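Local coordinates for molybdate-binding protein MolA (Haemophilus influenzae, PDB 3PSH), which binds molybdate and tungstate in the periplasm and serves the ABC transporter MolBC in low-affinity molybdate import, at residues G194-G199 with Q241-D246. Sequence-based numbering, arbitrary orientation.
Sequences GTYGSG and QDRYPD. With MOO (molybdate ion), chain B.
With CG anti to its carbonyl carbon (chi1 -60°), Tyr196 sends its ring toward the side chains of Gln241 and Arg243, which come at it from the opposite direction. Arg243 places CG between its backbone N and carbonyl carbon (chi1 55°) and then runs extended to NE, so that its guanidinium ends next to the tyrosine hydroxyl and the bound molybdate. Gln241 NE2 donates to Tyr196 OH (3.1 Å) in a fairly straight bond, the hydroxyl lying close to the amide plane while ring and amide are turned 47° against each other. The guanidinium, by contrast, is nearly coplanar with the ring and meets it edge to edge, NH2 standing 3.0 Å from Tyr196 OH. Tyr196 OH in turn donates to molybdate O1 over a very short 2.5 Å. Arg243 NH1 donates to molybdate O4 (2.9 Å), while NH2 makes longer bonds to both O1 and O4 of the anion. Gln241 acts as second shell: its OE1 receives both NE and NH2 of Arg243, each at 2.9 Å and from the same face of the amide, a side-on grip that should limit rotation of the guanidinium. Asn190 also donates to that oxygen, Gln241 NE2 bonds Ala277 O, and Arg243 adds a bond from NH1 to Gln51 O and a cation-pi contact with Trp278. His26, Gln27, Gly279 and Tyr280 complete the hydrogen bonding around the anion. The contact is thus one wall of the molybdate pocket. Strand 194-196, paired antiparallel with strand 222-224, supplies the tyrosine, whose ring meets Phe222 edge-to-face, and the type I turn Gln241-Tyr244 supplies the other two residues from the loop joining strand 237-240 of a parallel four-stranded sheet to helix 247-252.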
loop_
_atom_site.group_PDB
_atom_site.type_symbol
_atom_site.label_atom_id
_atom_site.label_comp_id
_atom_site.label_asym_id
_atom_site.label_seq_id
_atom_site.Cartn_x
_atom_site.Cartn_y
_atom_site.Cartn_z
ATOM N N GLY A 194 -12.118 5.403 -10.908
ATOM C CA GLY A 194 -11.070 4.336 -10.805
ATOM C C GLY A 194 -11.487 3.384 -9.652
ATOM O O GLY A 194 -12.050 3.820 -8.631
ATOM N N THR A 195 -11.213 2.094 -9.816
ATOM C CA THR A 195 -11.402 1.167 -8.637
ATOM C C THR A 195 -10.381 0.085 -8.721
ATOM O O THR A 195 -9.601 0.011 -9.740
ATOM C CB THR A 195 -12.855 0.621 -8.559
ATOM O OG1 THR A 195 -13.028 0.024 -7.274
ATOM C CG2 THR A 195 -13.068 -0.548 -9.548
ATOM N N TYR A 196 -10.353 -0.788 -7.735
ATOM C CA TYR A 196 -9.464 -1.986 -7.815
ATOM C C TYR A 196 -10.284 -3.212 -7.900
ATOM O O TYR A 196 -11.256 -3.453 -7.118
ATOM C CB TYR A 196 -8.612 -2.152 -6.549
ATOM C CG TYR A 196 -7.701 -0.968 -6.277
ATOM C CD1 TYR A 196 -6.280 -1.020 -6.468
ATOM C CD2 TYR A 196 -8.209 0.257 -5.726
ATOM C CE1 TYR A 196 -5.423 0.120 -6.088
ATOM C CE2 TYR A 196 -7.380 1.351 -5.467
ATOM C CZ TYR A 196 -5.986 1.340 -5.670
ATOM O OH TYR A 196 -5.209 2.396 -5.293
ATOM N N GLY A 197 -9.894 -4.074 -8.796
ATOM C CA GLY A 197 -10.553 -5.289 -8.917
ATOM C C GLY A 197 -9.694 -6.449 -8.348
ATOM O O GLY A 197 -8.974 -6.281 -7.359
ATOM N N SER A 198 -9.661 -7.617 -9.012
ATOM C CA SER A 198 -8.907 -8.777 -8.543
ATOM C C SER A 198 -7.355 -8.547 -8.565
ATOM O O SER A 198 -6.868 -7.619 -9.277
ATOM C CB SER A 198 -9.234 -10.089 -9.343
ATOM O OG SER A 198 -8.809 -9.833 -10.717
ATOM N N GLY A 199 -6.651 -9.386 -7.806
ATOM C CA GLY A 199 -5.168 -9.414 -7.727
ATOM C C GLY A 199 -4.603 -8.277 -6.930
ATOM O O GLY A 199 -3.404 -7.882 -7.114
ATOM N N GLN A 241 -9.991 6.256 -0.131
ATOM C CA GLN A 241 -8.636 6.298 0.447
ATOM C C GLN A 241 -8.355 7.666 1.006
ATOM O O GLN A 241 -8.691 8.650 0.299
ATOM C CB GLN A 241 -7.629 5.991 -0.686
ATOM C CG GLN A 241 -7.758 4.501 -1.170
ATOM C CD GLN A 241 -6.863 4.103 -2.361
ATOM O OE1 GLN A 241 -6.233 4.984 -3.047
ATOM N NE2 GLN A 241 -6.766 2.787 -2.596
ATOM N N ASP A 242 -7.677 7.722 2.165
ATOM C CA ASP A 242 -7.364 8.983 2.852
ATOM C C ASP A 242 -6.578 9.965 1.975
ATOM O O ASP A 242 -6.785 11.219 2.075
ATOM C CB ASP A 242 -6.553 8.739 4.119
ATOM C CG ASP A 242 -6.382 10.001 4.954
ATOM O OD1 ASP A 242 -7.436 10.628 5.301
ATOM O OD2 ASP A 242 -5.233 10.332 5.302
ATOM N N ARG A 243 -5.754 9.419 1.063
ATOM C CA ARG A 243 -4.974 10.357 0.168
ATOM C C ARG A 243 -5.804 11.072 -0.892
ATOM O O ARG A 243 -5.274 11.981 -1.543
ATOM C CB ARG A 243 -3.841 9.637 -0.538
ATOM C CG ARG A 243 -4.338 8.384 -1.339
ATOM C CD ARG A 243 -3.095 7.566 -1.939
ATOM N NE ARG A 243 -3.690 6.375 -2.607
ATOM C CZ ARG A 243 -2.951 5.374 -3.169
ATOM N NH1 ARG A 243 -1.597 5.545 -3.194
ATOM N NH2 ARG A 243 -3.500 4.310 -3.766
ATOM N N TYR A 244 -7.069 10.626 -1.091
ATOM C CA TYR A 244 -7.982 11.230 -2.049
ATOM C C TYR A 244 -9.287 11.724 -1.416
ATOM O O TYR A 244 -10.363 11.365 -1.831
ATOM C CB TYR A 244 -8.257 10.241 -3.144
ATOM C CG TYR A 244 -7.014 9.805 -3.925
ATOM C CD1 TYR A 244 -6.067 10.754 -4.378
ATOM C CD2 TYR A 244 -6.734 8.440 -4.189
ATOM C CE1 TYR A 244 -4.917 10.344 -5.094
ATOM C CE2 TYR A 244 -5.590 8.045 -5.022
ATOM C CZ TYR A 244 -4.694 9.007 -5.402
ATOM O OH TYR A 244 -3.545 8.696 -6.148
ATOM N N PRO A 245 -9.179 12.616 -0.447
ATOM C CA PRO A 245 -10.345 12.978 0.314
ATOM C C PRO A 245 -11.409 13.698 -0.515
ATOM O O PRO A 245 -12.610 13.592 -0.166
ATOM C CB PRO A 245 -9.766 13.967 1.327
ATOM C CG PRO A 245 -8.567 14.585 0.646
ATOM C CD PRO A 245 -7.979 13.391 -0.079
ATOM N N ASP A 246 -11.016 14.387 -1.612
ATOM C CA ASP A 246 -12.011 15.083 -2.481
ATOM C C ASP A 246 -13.039 14.111 -3.070
ATOM O O ASP A 246 -14.161 14.529 -3.538
ATOM C CB ASP A 246 -11.308 15.827 -3.633
ATOM C CG ASP A 246 -10.423 17.008 -3.174
ATOM O OD1 ASP A 246 -10.443 17.393 -1.962
ATOM O OD2 ASP A 246 -9.736 17.566 -4.080
HETATM MO MO MOO B . -1.254 1.445 -4.790
HETATM O O1 MOO B . -2.943 1.453 -4.690
HETATM O O2 MOO B . -0.717 0.951 -6.350
HETATM O O3 MOO B . -0.620 0.347 -3.656
HETATM O O4 MOO B . -0.736 2.974 -4.261
#